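Local atomic coordinates of glycerophosphoryl diester phosphodiesterase (Agrobacterium tumefaciens str. C58, PDB entry 3KS6), a protein that belongs to the glycerophosphoryl diester phosphodiesterase family, adopts a TIM-barrel fold and holds a magnesium ion among three acidic residues. Residues Gly11-Gly16 against Thr230-Thr235; Asp17-Gly22 against Ala81-Met86; Ala27-Glu32 against Leu236-Arg241. All blocks are in the same frame, centred on the assembly; numbering follows the deposited sequence.

How the contacts relate
Contacts 1 and 3 lie at the closing seam of a TIM barrel, where the last strand, 228-231, pairs with the first, 4-8; contact 2 lies to one side of it. Contact 1 lies close to the metal site: the Asp-232 side chain is about 9 Å from the magnesium ion held by Glu-35, Asp-37 and Glu-105. Its centre is about 10 Å from that of contact 3, which uses the same helix, 234-249; Pro-234 packs on Leu-31, and Phe-15 on Met-29. The first segment of contact 2, 17-22, continues directly from 11-16; the two centres are about 13 Å apart, and Phe-15 touches His-21 and Gly-22. Contacts 2 and 3, centres about 20 Å apart, do not touch each other.

Contact 1 of 3, residues Gly11-Gly16 against Thr230-Thr235; sequences GTLEFG and TTDRPT
The backbones come closest at Gly-11 and Asp-232, whose CA atoms are 4.5 Å apart, and the amide of Leu-13 in the short helix 12-15 reaches over to Asp-232 O (N to O 3.2 Å). Gly-11 takes a positive phi of 104° at the N-cap of that helix, with its CA 3.7 Å from Pro-234 CD. Thr-12 and Asp-232 lie side by side and point the same way, which places Thr-12 OG1 2.9 Å from Asp-232 OD1; His-8 O is a competing acceptor for the hydroxyl proton. Asp-232 OD1 is also hydrogen-bonded to His-8 ND1, so the carboxylate is tied to strand 4-8. Leu-13 lays CD1 over one face of the Arg-233 guanidinium, off-centre toward its rim and 3.5 Å from NH1, while Arg-233 NH1 bonds to His-213 O. Glu-14 stretches out beyond CG (chi2 180°) and brings its carboxylate to the start of helix 234-249. There Thr-235 holds it at two points: its backbone N meets the syn lone pair of Glu-14 OE2 at 2.9 Å, and its OG1 donates to Glu-14 OE1 at 2.6 Å, somewhat out of the carboxylate plane. The negative group sits where the helix dipole is positive, which would be expected to favour it electrostatically. Within 230-235, Thr-231 OG1 accepts from Arg-233 N (3.0 Å) in an ST turn that bends the chain from strand to helix. The whole assembles the loop after the first strand against the loop after the last, the closure of a TIM barrel, beside its magnesium site.

Contact 2 of 3, residues Asp17-Gly22 against Ala81-Met86; sequences DSTPHG and AGSHPM
Ser-83 carries OG between its backbone N and carbonyl carbon (chi1 60°), and the selenomethionine Met-86 sets CG anti to its carbonyl carbon (chi1 -55°) and runs on extended to selenium (chi2 -169°); these torsions bring both side chains against Pro-20. The site is the amino-terminal end of helix 20-27, in the stretch that follows the first strand of the TIM barrel, and it meets the loop leading to strand 86-87. Thr-19 is the N-cap, and its OG1 accepts from Gly-22 N at 3.0 Å while also bonding to Phe-15 O. Pro-20, the first residue of the helix, offers the apolar surface. Its CG lies 4.0 Å from Met-86 CG, the two side chains sliding past each other in opposite directions, and the selenium of Met-86 comes equally near to Pro-20 CA. Along another part of the ring, Pro-20 CD packs on Ser-83 CB at 3.7 Å. In the serine conformer described here, one of two deposited, Ser-83 OG also bonds to Gly-80 O within its own loop. Direct contacts across the pair are thus van der Waals in kind, and water supplies the polar links. One molecule takes the amide hydrogen of His-21 in the first helical turn and donates to Ser-83 OG in that conformer. A second donates to Ser-18 O at 2.6 Å and accepts from Met-86 N at 2.9 Å, bridging the two backbones.

Contact 3 of 3, residues Ala27-Glu32 against Leu236-Arg241; sequences AAMALE and LAIALR
Helix 234-249, the last of the TIM barrel, lies here against the loop that runs from helix 20-27 into the second barrel strand, 33-40, and a salt bridge between Glu-32 and Arg-241 pins the two together. Arg-241, otherwise extended, bends at chi3 (65°) and presents its end edge-on, one nitrogen to each carboxylate oxygen: NH1 to Glu-32 OE1 at 2.9 Å, and NH2 to Glu-32 OE2 at 3.0 Å. Both oxygens are met on their syn sides, yet the carboxylate and guanidinium planes stand 48° apart, so the pairing is twisted and not coplanar. A turn earlier on the helix, Ile-238 inserts CD1 into the loop, at 3.8 Å from Leu-31 CB and likewise 3.8 Å from CB of the selenomethionine Met-29; the Leu-31 and Ile-238 side chains cross at about a right angle. The same methyl group lies 3.6 Å from Ala-30 O, the carbonyl of the residue at the centre of an inverse gamma turn. A water donates to Ala-30 O at 2.6 Å and is weakly bonded to Arg-241 NH2. Both charged partners reach on to the beginning of the chain, Glu-32 OE1 accepting from Ile-5 N and Arg-241 NH1 donating to Thr-3 O. With Arg-245 close to Arg-241 NE, the carboxylate probably offsets the crowding of positive charge as well as neutralising the buried Arg-241.

Contact 1 of 3, residues Gly11-Gly16 against Thr230-Thr235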
loop_
_atom_site.group_PDB
_atom_site.type_symbol
_atom_site.label_atom_id
_atom_site.label_comp_id
_atom_site.label_asym_id
_atom_site.label_seq_id
_atom_site.Cartn_x
_atom_site.Cartn_y
_atom_site.Cartn_z
ATOM N N GLY A 11 7.399 -6.791 -1.666
ATOM C CA GLY A 11 7.536 -8.154 -1.110
ATOM C C GLY A 11 8.632 -8.191 -0.050
ATOM O O GLY A 11 9.646 -8.889 -0.213
ATOM N N THR A 12 8.394 -7.479 1.052
ATOM C CA THR A 12 9.404 -7.220 2.085
ATOM C C THR A 12 10.186 -8.448 2.541
ATOM O O THR A 12 11.395 -8.414 2.638
ATOM C CB THR A 12 8.736 -6.579 3.339
ATOM O OG1 THR A 12 7.888 -5.502 2.906
ATOM C CG2 THR A 12 9.748 -6.031 4.343
ATOM N N LEU A 13 9.475 -9.511 2.842
ATOM C CA LEU A 13 10.089 -10.660 3.464
ATOM C C LEU A 13 10.763 -11.568 2.455
ATOM O O LEU A 13 11.374 -12.537 2.864
ATOM C CB LEU A 13 9.069 -11.427 4.284
ATOM C CG LEU A 13 8.651 -10.800 5.616
ATOM C CD1 LEU A 13 7.643 -11.697 6.313
ATOM C CD2 LEU A 13 9.871 -10.596 6.507
ATOM N N GLU A 14 10.620 -11.273 1.156
ATOM C CA GLU A 14 11.331 -12.007 0.103
ATOM C C GLU A 14 12.566 -11.223 -0.389
ATOM O O GLU A 14 13.634 -11.806 -0.654
ATOM C CB GLU A 14 10.404 -12.287 -1.092
ATOM C CG GLU A 14 9.247 -13.220 -0.751
ATOM C CD GLU A 14 8.305 -13.537 -1.900
ATOM O OE1 GLU A 14 8.699 -13.443 -3.075
ATOM O OE2 GLU A 14 7.153 -13.932 -1.598
ATOM N N PHE A 15 12.431 -9.900 -0.517
ATOM C CA PHE A 15 13.439 -9.078 -1.194
ATOM C C PHE A 15 13.940 -7.845 -0.454
ATOM O O PHE A 15 14.698 -7.037 -1.045
ATOM C CB PHE A 15 12.857 -8.579 -2.511
ATOM C CG PHE A 15 12.240 -9.656 -3.333
ATOM C CD1 PHE A 15 13.018 -10.617 -3.919
ATOM C CD2 PHE A 15 10.875 -9.692 -3.527
ATOM C CE1 PHE A 15 12.442 -11.632 -4.671
ATOM C CE2 PHE A 15 10.297 -10.688 -4.300
ATOM C CZ PHE A 15 11.079 -11.656 -4.861
ATOM N N GLY A 16 13.509 -7.671 0.792
ATOM C CA GLY A 16 13.842 -6.477 1.526
ATOM C C GLY A 16 12.756 -5.455 1.343
ATOM O O GLY A 16 11.900 -5.578 0.461
ATOM N N THR A 230 -2.788 -7.034 1.022
ATOM C CA THR A 230 -1.353 -6.831 0.861
ATOM C C THR A 230 -0.593 -7.918 1.633
ATOM O O THR A 230 -1.040 -8.417 2.665
ATOM C CB THR A 230 -0.880 -5.487 1.325
ATOM O OG1 THR A 230 -1.186 -5.328 2.722
ATOM C CG2 THR A 230 -1.519 -4.346 0.432
ATOM N N THR A 231 0.551 -8.316 1.076
ATOM C CA THR A 231 1.387 -9.383 1.655
ATOM C C THR A 231 2.862 -9.160 1.431
ATOM O O THR A 231 3.306 -8.750 0.358
ATOM C CB THR A 231 1.014 -10.804 1.091
ATOM O OG1 THR A 231 1.819 -11.855 1.694
ATOM C CG2 THR A 231 1.145 -10.844 -0.445
ATOM N N ASP A 232 3.635 -9.464 2.461
ATOM C CA ASP A 232 5.093 -9.467 2.380
ATOM C C ASP A 232 5.645 -10.731 1.731
ATOM O O ASP A 232 6.864 -10.821 1.546
ATOM C CB ASP A 232 5.729 -9.343 3.779
ATOM C CG ASP A 232 5.730 -7.935 4.301
ATOM O OD1 ASP A 232 5.525 -6.988 3.507
ATOM O OD2 ASP A 232 5.980 -7.793 5.525
ATOM N N ARG A 233 4.763 -11.692 1.397
ATOM C CA ARG A 233 5.167 -12.949 0.751
ATOM C C ARG A 233 4.325 -13.214 -0.515
ATOM O O ARG A 233 3.538 -14.176 -0.572
ATOM C CB ARG A 233 5.052 -14.117 1.741
ATOM C CG ARG A 233 6.088 -14.053 2.878
ATOM C CD ARG A 233 6.208 -15.414 3.585
ATOM N NE ARG A 233 7.274 -15.480 4.615
ATOM C CZ ARG A 233 7.144 -15.192 5.917
ATOM N NH1 ARG A 233 5.996 -14.739 6.428
ATOM N NH2 ARG A 233 8.188 -15.333 6.738
ATOM N N PRO A 234 4.496 -12.358 -1.516
ATOM C CA PRO A 234 3.700 -12.436 -2.731
ATOM C C PRO A 234 3.830 -13.772 -3.466
ATOM O O PRO A 234 2.848 -14.276 -4.009
ATOM C CB PRO A 234 4.244 -11.281 -3.571
ATOM C CG PRO A 234 5.653 -11.002 -3.019
ATOM C CD PRO A 234 5.442 -11.218 -1.561
ATOM N N THR A 235 5.019 -14.355 -3.441
ATOM C CA THR A 235 5.260 -15.619 -4.134
ATOM C C THR A 235 4.393 -16.708 -3.504
ATOM O O THR A 235 3.697 -17.426 -4.199
ATOM C CB THR A 235 6.760 -15.956 -4.136
ATOM O OG1 THR A 235 7.493 -14.911 -4.830
ATOM C CG2 THR A 235 6.994 -17.313 -4.812
#

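Contact 2 of 3, residues Asp17-Gly22 against Ala81-Met86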
loop_
_atom_site.group_PDB
_atom_site.type_symbol
_atom_site.label_atom_id
_atom_site.label_comp_id
_atom_site.label_asym_id
_atom_site.label_seq_id
_atom_site.Cartn_x
_atom_site.Cartn_y
_atom_site.Cartn_z
ATOM N N ASP A 17 12.824 -4.413 2.161
ATOM C CA ASP A 17 11.784 -3.409 2.217
ATOM C C ASP A 17 11.950 -2.340 1.133
ATOM O O ASP A 17 12.902 -1.559 1.149
ATOM C CB ASP A 17 11.816 -2.793 3.609
ATOM C CG ASP A 17 10.629 -1.869 3.899
ATOM O OD1 ASP A 17 10.210 -1.080 3.026
ATOM O OD2 ASP A 17 10.147 -1.933 5.050
ATOM N N SER A 18 11.020 -2.307 0.182
ATOM C CA SER A 18 10.985 -1.254 -0.848
ATOM C C SER A 18 12.260 -1.188 -1.679
ATOM O O SER A 18 12.791 -0.094 -1.988
ATOM C CB SER A 18 10.675 0.130 -0.215
ATOM O OG SER A 18 9.520 0.065 0.584
ATOM N N THR A 19 12.743 -2.356 -2.093
ATOM C CA THR A 19 14.009 -2.422 -2.815
ATOM C C THR A 19 13.778 -2.515 -4.307
ATOM O O THR A 19 12.746 -3.071 -4.740
ATOM C CB THR A 19 14.834 -3.689 -2.433
ATOM O OG1 THR A 19 14.046 -4.859 -2.676
ATOM C CG2 THR A 19 15.333 -3.642 -0.935
ATOM N N PRO A 20 14.754 -2.042 -5.106
ATOM C CA PRO A 20 14.679 -2.269 -6.544
ATOM C C PRO A 20 14.459 -3.750 -6.926
ATOM O O PRO A 20 13.663 -4.056 -7.822
ATOM C CB PRO A 20 16.045 -1.768 -7.038
ATOM C CG PRO A 20 16.423 -0.710 -6.054
ATOM C CD PRO A 20 15.925 -1.217 -4.735
ATOM N N HIS A 21 15.145 -4.674 -6.256
ATOM C CA HIS A 21 14.937 -6.114 -6.530
ATOM C C HIS A 21 13.474 -6.534 -6.291
ATOM O O HIS A 21 12.865 -7.200 -7.140
ATOM C CB HIS A 21 15.904 -6.947 -5.682
ATOM C CG HIS A 21 15.842 -8.414 -5.951
ATOM N ND1 HIS A 21 16.382 -9.347 -5.092
ATOM C CD2 HIS A 21 15.281 -9.115 -6.965
ATOM C CE1 HIS A 21 16.182 -10.558 -5.585
ATOM N NE2 HIS A 21 15.510 -10.444 -6.714
ATOM N N GLY A 22 12.891 -6.115 -5.163
ATOM C CA GLY A 22 11.497 -6.494 -4.903
ATOM C C GLY A 22 10.533 -5.883 -5.891
ATOM O O GLY A 22 9.665 -6.558 -6.440
ATOM N N ALA A 81 21.381 -5.750 -0.813
ATOM C CA ALA A 81 22.604 -6.012 -1.559
ATOM C C ALA A 81 23.208 -4.742 -2.142
ATOM O O ALA A 81 23.663 -4.732 -3.304
ATOM C CB ALA A 81 22.344 -7.071 -2.672
ATOM N N GLY A 82 23.239 -3.676 -1.337
ATOM C CA GLY A 82 23.806 -2.430 -1.774
ATOM C C GLY A 82 22.921 -1.466 -2.540
ATOM O O GLY A 82 23.396 -0.397 -2.929
ATOM N N SER A 83 21.647 -1.806 -2.735
ATOM C CA SER A 83 20.716 -0.908 -3.434
ATOM C C SER A 83 20.374 0.322 -2.591
ATOM O O SER A 83 20.546 0.315 -1.368
ATOM C CB SER A 83 19.442 -1.654 -3.823
ATOM O OG SER A 83 18.789 -2.169 -2.680
ATOM N N HIS A 84 19.907 1.375 -3.268
ATOM C CA HIS A 84 19.528 2.640 -2.632
ATOM C C HIS A 84 18.017 2.890 -2.748
ATOM O O HIS A 84 17.341 2.295 -3.602
ATOM C CB HIS A 84 20.320 3.827 -3.255
ATOM C CG HIS A 84 21.799 3.596 -3.308
ATOM N ND1 HIS A 84 22.587 3.581 -2.175
ATOM C CD2 HIS A 84 22.631 3.352 -4.350
ATOM C CE1 HIS A 84 23.838 3.313 -2.514
ATOM N NE2 HIS A 84 23.896 3.192 -3.828
ATOM N N PRO A 85 17.473 3.738 -1.874
ATOM C CA PRO A 85 16.070 4.101 -2.021
ATOM C C PRO A 85 15.718 4.624 -3.412
ATOM O O PRO A 85 16.519 5.348 -4.032
ATOM C CB PRO A 85 15.866 5.201 -0.973
ATOM C CG PRO A 85 16.879 4.902 0.081
ATOM C CD PRO A 85 18.075 4.326 -0.660
HETATM N N MSE A 86 14.538 4.249 -3.890
HETATM C CA MSE A 86 14.042 4.661 -5.214
HETATM C C MSE A 86 13.231 5.946 -5.185
HETATM O O MSE A 86 12.632 6.317 -4.153
HETATM C CB MSE A 86 13.127 3.591 -5.819
HETATM C CG MSE A 86 13.703 2.192 -5.935
HETATM SE SE MSE A 86 12.538 1.055 -7.017
HETATM C CE MSE A 86 12.948 1.608 -8.770
HETATM O O HOH W 1 12.979 2.491 -2.179
HETATM O O HOH W 2 17.536 -4.515 -4.364
#

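Contact 3 of 3, residues Ala27-Glu32 against Leu236-Arg241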
loop_
_atom_site.group_PDB
_atom_site.type_symbol
_atom_site.label_atom_id
_atom_site.label_comp_id
_atom_site.label_asym_id
_atom_site.label_seq_id
_atom_site.Cartn_x
_atom_site.Cartn_y
_atom_site.Cartn_z
ATOM N N ALA A 27 6.948 -6.816 -10.463
ATOM C CA ALA A 27 6.437 -6.390 -11.778
ATOM C C ALA A 27 6.243 -7.556 -12.729
ATOM O O ALA A 27 5.390 -7.481 -13.634
ATOM C CB ALA A 27 7.353 -5.368 -12.411
ATOM N N ALA A 28 7.013 -8.615 -12.518
ATOM C CA ALA A 28 6.960 -9.850 -13.348
ATOM C C ALA A 28 6.077 -10.979 -12.811
ATOM O O ALA A 28 5.949 -12.039 -13.457
ATOM C CB ALA A 28 8.395 -10.365 -13.533
HETATM N N MSE A 29 5.450 -10.788 -11.646
HETATM C CA MSE A 29 4.618 -11.843 -11.033
HETATM C C MSE A 29 3.172 -11.811 -11.456
HETATM O O MSE A 29 2.659 -10.774 -11.872
HETATM C CB MSE A 29 4.669 -11.766 -9.509
HETATM C CG MSE A 29 5.999 -12.142 -8.972
HETATM SE SE MSE A 29 5.930 -12.003 -6.992
HETATM C CE MSE A 29 7.751 -11.620 -6.859
ATOM N N ALA A 30 2.510 -12.959 -11.329
ATOM C CA ALA A 30 1.123 -13.100 -11.681
ATOM C C ALA A 30 0.252 -12.675 -10.512
ATOM O O ALA A 30 -0.459 -13.498 -9.935
ATOM C CB ALA A 30 0.825 -14.564 -12.056
ATOM N N LEU A 31 0.333 -11.385 -10.176
ATOM C CA LEU A 31 -0.476 -10.757 -9.138
ATOM C C LEU A 31 -0.930 -9.433 -9.723
ATOM O O LEU A 31 -0.527 -9.067 -10.823
ATOM C CB LEU A 31 0.260 -10.636 -7.782
ATOM C CG LEU A 31 1.693 -10.086 -7.763
ATOM C CD1 LEU A 31 1.797 -8.677 -8.361
ATOM C CD2 LEU A 31 2.286 -10.163 -6.336
ATOM N N GLU A 32 -1.737 -8.691 -8.983
ATOM C CA GLU A 32 -2.460 -7.571 -9.549
ATOM C C GLU A 32 -1.955 -6.210 -9.188
ATOM O O GLU A 32 -2.124 -5.300 -9.970
ATOM C CB GLU A 32 -3.924 -7.662 -9.146
ATOM C CG GLU A 32 -4.650 -8.844 -9.807
ATOM C CD GLU A 32 -4.271 -10.159 -9.202
ATOM O OE1 GLU A 32 -4.242 -10.177 -7.960
ATOM O OE2 GLU A 32 -4.018 -11.164 -9.933
ATOM N N LEU A 236 4.376 -16.765 -2.172
ATOM C CA LEU A 236 3.540 -17.703 -1.416
ATOM C C LEU A 236 2.078 -17.431 -1.612
ATOM O O LEU A 236 1.300 -18.354 -1.779
ATOM C CB LEU A 236 3.887 -17.647 0.089
ATOM C CG LEU A 236 3.000 -18.486 1.035
ATOM C CD1 LEU A 236 3.146 -19.986 0.703
ATOM C CD2 LEU A 236 3.304 -18.205 2.503
ATOM N N ALA A 237 1.692 -16.164 -1.605
ATOM C CA ALA A 237 0.305 -15.794 -1.775
ATOM C C ALA A 237 -0.215 -16.260 -3.137
ATOM O O ALA A 237 -1.335 -16.744 -3.231
ATOM C CB ALA A 237 0.121 -14.276 -1.644
ATOM N N ILE A 238 0.584 -16.074 -4.163
ATOM C CA ILE A 238 0.195 -16.521 -5.519
ATOM C C ILE A 238 -0.031 -18.017 -5.522
ATOM O O ILE A 238 -1.037 -18.498 -6.061
ATOM C CB ILE A 238 1.222 -16.108 -6.561
ATOM C CG1 ILE A 238 1.120 -14.581 -6.762
ATOM C CG2 ILE A 238 0.985 -16.837 -7.924
ATOM C CD1 ILE A 238 2.240 -13.929 -7.567
ATOM N N ALA A 239 0.893 -18.758 -4.926
ATOM C CA ALA A 239 0.807 -20.240 -4.830
ATOM C C ALA A 239 -0.432 -20.700 -4.086
ATOM O O ALA A 239 -1.166 -21.592 -4.544
ATOM C CB ALA A 239 2.034 -20.799 -4.136
ATOM N N LEU A 240 -0.662 -20.114 -2.917
ATOM C CA LEU A 240 -1.844 -20.456 -2.130
ATOM C C LEU A 240 -3.131 -20.113 -2.855
ATOM O O LEU A 240 -4.114 -20.871 -2.769
ATOM C CB LEU A 240 -1.798 -19.736 -0.774
ATOM C CG LEU A 240 -0.834 -20.292 0.253
ATOM C CD1 LEU A 240 -0.785 -19.437 1.502
ATOM C CD2 LEU A 240 -1.286 -21.728 0.592
ATOM N N ARG A 241 -3.153 -18.986 -3.581
ATOM C CA ARG A 241 -4.380 -18.616 -4.283
ATOM C C ARG A 241 -4.655 -19.608 -5.432
ATOM O O ARG A 241 -5.782 -20.047 -5.609
ATOM C CB ARG A 241 -4.308 -17.171 -4.809
ATOM C CG ARG A 241 -5.565 -16.740 -5.494
ATOM C CD ARG A 241 -5.563 -15.299 -5.924
ATOM N NE ARG A 241 -4.554 -15.036 -6.945
ATOM C CZ ARG A 241 -4.354 -13.846 -7.505
ATOM N NH1 ARG A 241 -5.089 -12.808 -7.157
ATOM N NH2 ARG A 241 -3.401 -13.682 -8.397
HETATM O O HOH W 3 -1.683 -15.814 -10.315
#